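Local coordinates for protein 2,3-dihydroxybenzoate-AMP ligase (Bacillus subtilis, PDB 1MDB) that belongs to the ANL clan of AMP-binding enzymes and binds adenosine monophosphate and 2,3-dihydroxy-benzoic acid with residues of a large N-terminal and a small C-terminal domain, at residues A228-P231 and N235-L238; E90-L95 and G242-L247; V279-M284 and F512-V517. All coordinates share one frame; numbering follows the deposited sequence.

Contact 1 (A228-P231 and N235-L238); sequences AALP and NYPL. With DBH (2,3-dihydroxy-benzoic acid), chain E.
The phenol ring of Tyr236 has the 2,3-dihydroxy-benzoic acid over one face, and methyl CD1 of Leu230 approaches it obliquely from the other side of the ring plane. The two aromatic planes are almost parallel but displaced, and the ligand overlaps the CB end of the tyrosine, with its C12 3.4 Å from Tyr236 CG. Leu230 CD1 lies beside the flank formed by Tyr236 CD1 and CE1, 3.7 Å from CE1. With Tyr236 CG opposite the backbone N (chi1 175°), the ring swings out between the ligand and this leucine, whose side chain it crosses at a slant, and its OH is tied to the carbonyl of Leu278. Neighbouring Asn235 meets the ligand's two hydroxyl oxygens: ND2 gives a fairly straight hydrogen bond to O3 (3.1 Å, N-H...O angle 162°) and a weak, bent one to O6 at 3.2 Å. Asn235 OD1 is hydrogen-bonded to Tyr207 OH, which fixes the amide and so defines where its NH2 group points. Behind the tyrosine the packing is tight. Pro237 CG lies 3.1 Å from the carbonyl oxygen of Pro231 and 4.0 Å from Leu230 CB. The 228-231 loop, which follows strand 225-228, is itself gripped by Asn84 through Leu230 O. Between the two protein segments the contact is apolar and, with the Tyr236 OH bond, probably limits movement of the ring. Hydrogen bonding is directed at the ligand hydroxyls; Asn235 and Tyr236 form part of the pocket wall, with the 228-231 loop packed behind the tyrosine.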
loop_
_atom_site.group_PDB
_atom_site.type_symbol
_atom_site.label_atom_id
_atom_site.label_comp_id
_atom_site.label_asym_id
_atom_site.label_seq_id
_atom_site.Cartn_x
_atom_site.Cartn_y
_atom_site.Cartn_z
ATOM N N ALA A 228 -0.658 2.619 -12.887
ATOM C CA ALA A 228 0.044 2.124 -11.707
ATOM C C ALA A 228 1.257 3.033 -11.537
ATOM O O ALA A 228 2.272 2.834 -12.197
ATOM C CB ALA A 228 0.490 0.692 -11.926
ATOM N N ALA A 229 1.139 4.038 -10.670
ATOM C CA ALA A 229 2.222 4.992 -10.428
ATOM C C ALA A 229 3.068 4.647 -9.201
ATOM O O ALA A 229 4.236 5.021 -9.116
ATOM C CB ALA A 229 1.656 6.393 -10.277
ATOM N N LEU A 230 2.465 3.956 -8.242
ATOM C CA LEU A 230 3.172 3.544 -7.030
ATOM C C LEU A 230 3.665 2.116 -7.243
ATOM O O LEU A 230 3.196 1.426 -8.151
ATOM C CB LEU A 230 2.211 3.556 -5.834
ATOM C CG LEU A 230 1.603 4.887 -5.400
ATOM C CD1 LEU A 230 0.502 4.644 -4.380
ATOM C CD2 LEU A 230 2.687 5.759 -4.812
ATOM N N PRO A 231 4.628 1.655 -6.425
ATOM C CA PRO A 231 5.133 0.278 -6.572
ATOM C C PRO A 231 3.894 -0.599 -6.379
ATOM O O PRO A 231 3.381 -0.719 -5.262
ATOM C CB PRO A 231 6.126 0.153 -5.418
ATOM C CG PRO A 231 6.655 1.564 -5.271
ATOM C CD PRO A 231 5.383 2.394 -5.394
ATOM N N ASN A 235 -0.101 -3.334 -1.047
ATOM C CA ASN A 235 -1.548 -3.582 -0.950
ATOM C C ASN A 235 -2.460 -2.523 -1.585
ATOM O O ASN A 235 -3.467 -2.860 -2.205
ATOM C CB ASN A 235 -1.950 -3.785 0.518
ATOM C CG ASN A 235 -3.269 -4.554 0.673
ATOM O OD1 ASN A 235 -3.393 -5.695 0.222
ATOM N ND2 ASN A 235 -4.251 -3.930 1.325
ATOM N N TYR A 236 -2.100 -1.257 -1.421
ATOM C CA TYR A 236 -2.869 -0.128 -1.934
ATOM C C TYR A 236 -2.933 -0.143 -3.480
ATOM O O TYR A 236 -4.019 -0.295 -4.059
ATOM C CB TYR A 236 -2.244 1.165 -1.370
ATOM C CG TYR A 236 -2.797 2.498 -1.843
ATOM C CD1 TYR A 236 -2.019 3.648 -1.725
ATOM C CD2 TYR A 236 -4.078 2.621 -2.394
ATOM C CE1 TYR A 236 -2.480 4.888 -2.139
ATOM C CE2 TYR A 236 -4.558 3.875 -2.822
ATOM C CZ TYR A 236 -3.744 5.000 -2.688
ATOM O OH TYR A 236 -4.156 6.243 -3.102
ATOM N N PRO A 237 -1.784 -0.008 -4.164
ATOM C CA PRO A 237 -1.830 -0.026 -5.634
ATOM C C PRO A 237 -2.060 -1.417 -6.248
ATOM O O PRO A 237 -2.144 -1.563 -7.473
ATOM C CB PRO A 237 -0.484 0.581 -6.028
ATOM C CG PRO A 237 0.418 0.118 -4.904
ATOM C CD PRO A 237 -0.445 0.377 -3.686
ATOM N N LEU A 238 -2.163 -2.442 -5.407
ATOM C CA LEU A 238 -2.415 -3.789 -5.904
ATOM C C LEU A 238 -3.879 -4.188 -5.800
ATOM O O LEU A 238 -4.368 -4.951 -6.635
ATOM C CB LEU A 238 -1.606 -4.832 -5.119
ATOM C CG LEU A 238 -1.747 -6.302 -5.566
ATOM C CD1 LEU A 238 -0.913 -6.516 -6.837
ATOM C CD2 LEU A 238 -1.248 -7.252 -4.474
HETATM C C21 DBH E . -1.636 1.055 3.370
HETATM O O9 DBH E . -0.953 2.114 3.827
HETATM C C18 DBH E . -2.824 1.178 2.488
HETATM C C15 DBH E . -3.240 2.465 2.031
HETATM C C12 DBH E . -4.377 2.600 1.209
HETATM C C3 DBH E . -3.567 0.016 2.107
HETATM O O3 DBH E . -3.207 -1.282 2.520
HETATM C C6 DBH E . -4.704 0.157 1.287
HETATM C C9 DBH E . -5.115 1.435 0.839
HETATM O O6 DBH E . -5.426 -0.957 0.924
#

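Contact 2 (E90-L95 and G242-L247); sequences EVIFAL and GVLGVL
Ile92 reaches Leu244 with its long branch: CG1 sits between the backbone N and the carbonyl carbon (chi1 71°), and an extended second torsion carries CD1 straight outward. Phe93 turns its CG away from its own carbonyl carbon (chi1 -81°), which sends the ring out beside that branch. These two side chains of helix 86-98 meet helix 242-248 in the middle of the layered alpha/beta N-terminal domain, where helices fill the space between two beta-sheets. Helix 86-98 lies on strand 77-80 through Val91 and Leu95, and helix 242-248 lies on strand 225-228 of the larger sheet through Val243 and Val246. The contact thus brings together the helical coverings of both sheets. The segment axes come no closer than 13.3 Å and are inclined by 72°, too far apart for the backbones to mesh, and only the outer ends of long side chains bridge the gap. The residues that meet are all buried and hydrocarbon, so dispersion and the exclusion of water account for the association, with little directional constraint. Ile92 and Leu244 run at a slant to each other, whereas the phenylalanine passes both leucines head to tail, each pointing the opposite way. Leu244 is the shared partner, since its CD2 methyl touches Ile92 CD1 at 4.0 Å and Phe93 CE1 at 4.2 Å. One turn further along, Leu247 continues the same surface and approaches the ring obliquely, its CD1 methyl resting 4.0 Å from Phe93 CE1.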
loop_
_atom_site.group_PDB
_atom_site.type_symbol
_atom_site.label_atom_id
_atom_site.label_comp_id
_atom_site.label_asym_id
_atom_site.label_seq_id
_atom_site.Cartn_x
_atom_site.Cartn_y
_atom_site.Cartn_z
ATOM N N GLU A 90 2.316 -12.169 -15.056
ATOM C CA GLU A 90 2.379 -13.557 -15.470
ATOM C C GLU A 90 3.011 -14.350 -14.329
ATOM O O GLU A 90 2.680 -15.515 -14.103
ATOM C CB GLU A 90 3.192 -13.716 -16.767
ATOM C CG GLU A 90 4.694 -13.494 -16.665
ATOM C CD GLU A 90 5.392 -13.736 -18.004
ATOM O OE1 GLU A 90 4.833 -14.481 -18.835
ATOM O OE2 GLU A 90 6.495 -13.200 -18.222
ATOM N N VAL A 91 3.901 -13.699 -13.591
ATOM C CA VAL A 91 4.571 -14.357 -12.475
ATOM C C VAL A 91 3.615 -14.720 -11.349
ATOM O O VAL A 91 3.632 -15.861 -10.881
ATOM C CB VAL A 91 5.728 -13.485 -11.907
ATOM C CG1 VAL A 91 6.090 -13.928 -10.485
ATOM C CG2 VAL A 91 6.956 -13.617 -12.810
ATOM N N ILE A 92 2.774 -13.783 -10.911
ATOM C CA ILE A 92 1.872 -14.114 -9.811
ATOM C C ILE A 92 0.737 -15.085 -10.179
ATOM O O ILE A 92 0.438 -15.988 -9.411
ATOM C CB ILE A 92 1.254 -12.849 -9.127
ATOM C CG1 ILE A 92 0.242 -12.167 -10.048
ATOM C CG2 ILE A 92 2.358 -11.885 -8.719
ATOM C CD1 ILE A 92 -0.556 -11.090 -9.329
ATOM N N PHE A 93 0.105 -14.911 -11.338
ATOM C CA PHE A 93 -0.980 -15.813 -11.707
ATOM C C PHE A 93 -0.469 -17.231 -11.991
ATOM O O PHE A 93 -1.209 -18.201 -11.843
ATOM C CB PHE A 93 -1.788 -15.251 -12.899
ATOM C CG PHE A 93 -2.806 -14.211 -12.494
ATOM C CD1 PHE A 93 -2.483 -12.860 -12.495
ATOM C CD2 PHE A 93 -4.059 -14.597 -12.028
ATOM C CE1 PHE A 93 -3.392 -11.907 -12.030
ATOM C CE2 PHE A 93 -4.974 -13.655 -11.560
ATOM C CZ PHE A 93 -4.641 -12.310 -11.561
ATOM N N ALA A 94 0.790 -17.345 -12.397
ATOM C CA ALA A 94 1.392 -18.650 -12.643
ATOM C C ALA A 94 1.591 -19.299 -11.272
ATOM O O ALA A 94 1.314 -20.488 -11.079
ATOM C CB ALA A 94 2.737 -18.493 -13.341
ATOM N N LEU A 95 2.087 -18.512 -10.323
ATOM C CA LEU A 95 2.291 -19.019 -8.972
ATOM C C LEU A 95 0.929 -19.368 -8.393
ATOM O O LEU A 95 0.766 -20.392 -7.735
ATOM C CB LEU A 95 2.982 -17.970 -8.108
ATOM C CG LEU A 95 4.457 -17.742 -8.467
ATOM C CD1 LEU A 95 5.005 -16.554 -7.692
ATOM C CD2 LEU A 95 5.257 -19.013 -8.150
ATOM N N GLY A 242 -6.569 -1.012 -7.087
ATOM C CA GLY A 242 -5.312 -1.503 -7.625
ATOM C C GLY A 242 -5.318 -2.144 -9.005
ATOM O O GLY A 242 -6.324 -2.129 -9.723
ATOM N N VAL A 243 -4.174 -2.707 -9.377
ATOM C CA VAL A 243 -4.027 -3.359 -10.673
ATOM C C VAL A 243 -4.892 -4.623 -10.730
ATOM O O VAL A 243 -5.480 -4.944 -11.771
ATOM C CB VAL A 243 -2.538 -3.704 -10.956
ATOM C CG1 VAL A 243 -1.721 -2.414 -11.078
ATOM C CG2 VAL A 243 -1.960 -4.561 -9.828
ATOM N N LEU A 244 -4.986 -5.330 -9.609
ATOM C CA LEU A 244 -5.788 -6.545 -9.553
ATOM C C LEU A 244 -7.281 -6.229 -9.566
ATOM O O LEU A 244 -8.079 -6.993 -10.111
ATOM C CB LEU A 244 -5.427 -7.373 -8.311
ATOM C CG LEU A 244 -3.962 -7.847 -8.269
ATOM C CD1 LEU A 244 -3.805 -8.852 -7.145
ATOM C CD2 LEU A 244 -3.555 -8.493 -9.617
ATOM N N GLY A 245 -7.668 -5.116 -8.951
ATOM C CA GLY A 245 -9.074 -4.748 -8.963
ATOM C C GLY A 245 -9.479 -4.413 -10.393
ATOM O O GLY A 245 -10.562 -4.777 -10.849
ATOM N N VAL A 246 -8.586 -3.729 -11.102
ATOM C CA VAL A 246 -8.828 -3.335 -12.488
ATOM C C VAL A 246 -8.968 -4.551 -13.415
ATOM O O VAL A 246 -9.743 -4.519 -14.370
ATOM C CB VAL A 246 -7.694 -2.392 -13.000
ATOM C CG1 VAL A 246 -7.918 -2.014 -14.466
ATOM C CG2 VAL A 246 -7.662 -1.126 -12.149
ATOM N N LEU A 247 -8.240 -5.626 -13.128
ATOM C CA LEU A 247 -8.324 -6.823 -13.958
ATOM C C LEU A 247 -9.614 -7.545 -13.595
ATOM O O LEU A 247 -10.215 -8.212 -14.425
ATOM C CB LEU A 247 -7.138 -7.766 -13.709
ATOM C CG LEU A 247 -5.696 -7.293 -13.910
ATOM C CD1 LEU A 247 -4.769 -8.473 -13.670
ATOM C CD2 LEU A 247 -5.485 -6.734 -15.302
#

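Contact 3 (V279-M284 and F512-V517); sequences VPPLAM and FPQTGV
The loop 512-517 contains part of the glycine-lysine motif of ANL enzymes, known as A10, which leads to the pocket residue Lys519; here it passes the N-terminal end of helix 280-292 in the large domain. Two small touches join them. The Gln514 side chain starts with CG beside the backbone N and is then fully extended (chi2 180°), carrying its amide across to Pro281, where NE2 lies 3.7 Å from ring carbon CB. This is van der Waals contact between an amide nitrogen and a hydrocarbon surface. Further along, Val279 CG1 faces the backbone carbonyl of Val517, 4.3 Å from its O. Val279 occupies the N-cap position, and its own carbonyl accepts the first bond of the helix, from Ala283 N at 2.9 Å. Pro280 and Pro281 follow in the first turn. On the loop side, Thr515 OG1 is hydrogen-bonded to Lys519 N, a bond that spans the turn at Gly516, while the Val517 side chain packs on His234 and comes within about 6 Å of both bound ligands. Val520 adds to the cover over Pro281. With no polar bond found between the two segments, they meet by van der Waals contact. Such an arrangement is consistent with the closed ANL form in which the small domain brings its A10 loop over the active site.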
loop_
_atom_site.group_PDB
_atom_site.type_symbol
_atom_site.label_atom_id
_atom_site.label_comp_id
_atom_site.label_asym_id
_atom_site.label_seq_id
_atom_site.Cartn_x
_atom_site.Cartn_y
_atom_site.Cartn_z
ATOM N N VAL A 279 0.202 8.709 -2.737
ATOM C CA VAL A 279 0.316 8.783 -1.288
ATOM C C VAL A 279 0.513 10.291 -1.105
ATOM O O VAL A 279 0.901 10.977 -2.054
ATOM C CB VAL A 279 1.546 7.988 -0.741
ATOM C CG1 VAL A 279 1.307 6.486 -0.885
ATOM C CG2 VAL A 279 2.811 8.387 -1.483
ATOM N N PRO A 280 0.240 10.833 0.102
ATOM C CA PRO A 280 0.384 12.268 0.370
ATOM C C PRO A 280 1.627 13.011 -0.139
ATOM O O PRO A 280 1.501 14.025 -0.825
ATOM C CB PRO A 280 0.221 12.352 1.895
ATOM C CG PRO A 280 -0.758 11.265 2.170
ATOM C CD PRO A 280 -0.226 10.123 1.307
ATOM N N PRO A 281 2.842 12.539 0.195
ATOM C CA PRO A 281 4.036 13.248 -0.287
ATOM C C PRO A 281 4.036 13.433 -1.808
ATOM O O PRO A 281 4.390 14.493 -2.314
ATOM C CB PRO A 281 5.181 12.341 0.157
ATOM C CG PRO A 281 4.641 11.645 1.339
ATOM C CD PRO A 281 3.222 11.342 0.966
ATOM N N LEU A 282 3.643 12.383 -2.525
ATOM C CA LEU A 282 3.622 12.405 -3.985
ATOM C C LEU A 282 2.513 13.337 -4.478
ATOM O O LEU A 282 2.702 14.074 -5.442
ATOM C CB LEU A 282 3.418 10.978 -4.521
ATOM C CG LEU A 282 3.628 10.720 -6.019
ATOM C CD1 LEU A 282 5.047 11.103 -6.424
ATOM C CD2 LEU A 282 3.372 9.245 -6.310
ATOM N N ALA A 283 1.364 13.307 -3.803
ATOM C CA ALA A 283 0.239 14.176 -4.160
ATOM C C ALA A 283 0.708 15.631 -4.202
ATOM O O ALA A 283 0.321 16.393 -5.085
ATOM C CB ALA A 283 -0.878 14.023 -3.155
ATOM N N MET A 284 1.548 16.018 -3.252
ATOM C CA MET A 284 2.066 17.381 -3.227
ATOM C C MET A 284 2.922 17.643 -4.477
ATOM O O MET A 284 2.803 18.687 -5.121
ATOM C CB MET A 284 2.913 17.605 -1.973
ATOM C CG MET A 284 2.204 17.231 -0.677
ATOM S SD MET A 284 0.603 18.059 -0.485
ATOM C CE MET A 284 0.108 17.507 1.175
ATOM N N PHE A 512 11.743 14.313 2.427
ATOM C CA PHE A 512 11.514 13.535 3.642
ATOM C C PHE A 512 11.913 12.092 3.373
ATOM O O PHE A 512 11.766 11.612 2.250
ATOM C CB PHE A 512 10.026 13.547 4.022
ATOM C CG PHE A 512 9.489 14.898 4.424
ATOM C CD1 PHE A 512 8.146 15.211 4.212
ATOM C CD2 PHE A 512 10.303 15.841 5.044
ATOM C CE1 PHE A 512 7.623 16.442 4.614
ATOM C CE2 PHE A 512 9.785 17.074 5.450
ATOM C CZ PHE A 512 8.447 17.372 5.233
ATOM N N PRO A 513 12.418 11.381 4.398
ATOM C CA PRO A 513 12.809 9.983 4.206
ATOM C C PRO A 513 11.492 9.241 3.982
ATOM O O PRO A 513 10.511 9.507 4.686
ATOM C CB PRO A 513 13.448 9.593 5.547
ATOM C CG PRO A 513 13.718 10.900 6.240
ATOM C CD PRO A 513 12.595 11.787 5.801
ATOM N N GLN A 514 11.465 8.313 3.032
ATOM C CA GLN A 514 10.231 7.594 2.740
ATOM C C GLN A 514 10.329 6.091 2.851
ATOM O O GLN A 514 11.418 5.525 2.857
ATOM C CB GLN A 514 9.739 7.963 1.335
ATOM C CG GLN A 514 9.706 9.457 1.084
ATOM C CD GLN A 514 9.221 9.806 -0.307
ATOM O OE1 GLN A 514 9.423 9.047 -1.254
ATOM N NE2 GLN A 514 8.594 10.969 -0.441
ATOM N N THR A 515 9.169 5.450 2.926
ATOM C CA THR A 515 9.078 4.003 3.022
ATOM C C THR A 515 9.052 3.406 1.622
ATOM O O THR A 515 9.142 4.122 0.625
ATOM C CB THR A 515 7.788 3.565 3.715
ATOM O OG1 THR A 515 6.674 3.976 2.919
ATOM C CG2 THR A 515 7.672 4.198 5.103
ATOM N N GLY A 516 8.888 2.090 1.560
ATOM C CA GLY A 516 8.863 1.397 0.285
ATOM C C GLY A 516 7.830 1.892 -0.711
ATOM O O GLY A 516 8.140 2.055 -1.897
ATOM N N VAL A 517 6.605 2.138 -0.251
ATOM C CA VAL A 517 5.571 2.595 -1.168
ATOM C C VAL A 517 5.608 4.108 -1.387
ATOM O O VAL A 517 4.927 4.625 -2.265
ATOM C CB VAL A 517 4.165 2.164 -0.691
ATOM C CG1 VAL A 517 3.792 2.901 0.580
ATOM C CG2 VAL A 517 3.154 2.416 -1.783
#

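Contacts 1 and 2 lie wholly inside the large domain and are continuous: helices 235-239 and 242-248 follow each other, and Pro237 O probably accepts a hydrogen bond from Val243 N (3.0 Å). Contact 2, the farthest from the ligands, is purely hydrocarbon core; contact 1, near the chain centre, combines apolar packing with polar recognition of the bound aromatic acid. Contact 3 joins two domains by van der Waals touches and includes the exposed Gln514, though most of its touching residues are buried. It meets contact 1 through Leu230, whose CD2 lies 3.6 Å from Val517 O, so the 228-231 loop, behind the pocket residue Tyr236, also meets the small domain. Contacts 2 and 3 remain about 11 Å apart at their nearest atoms.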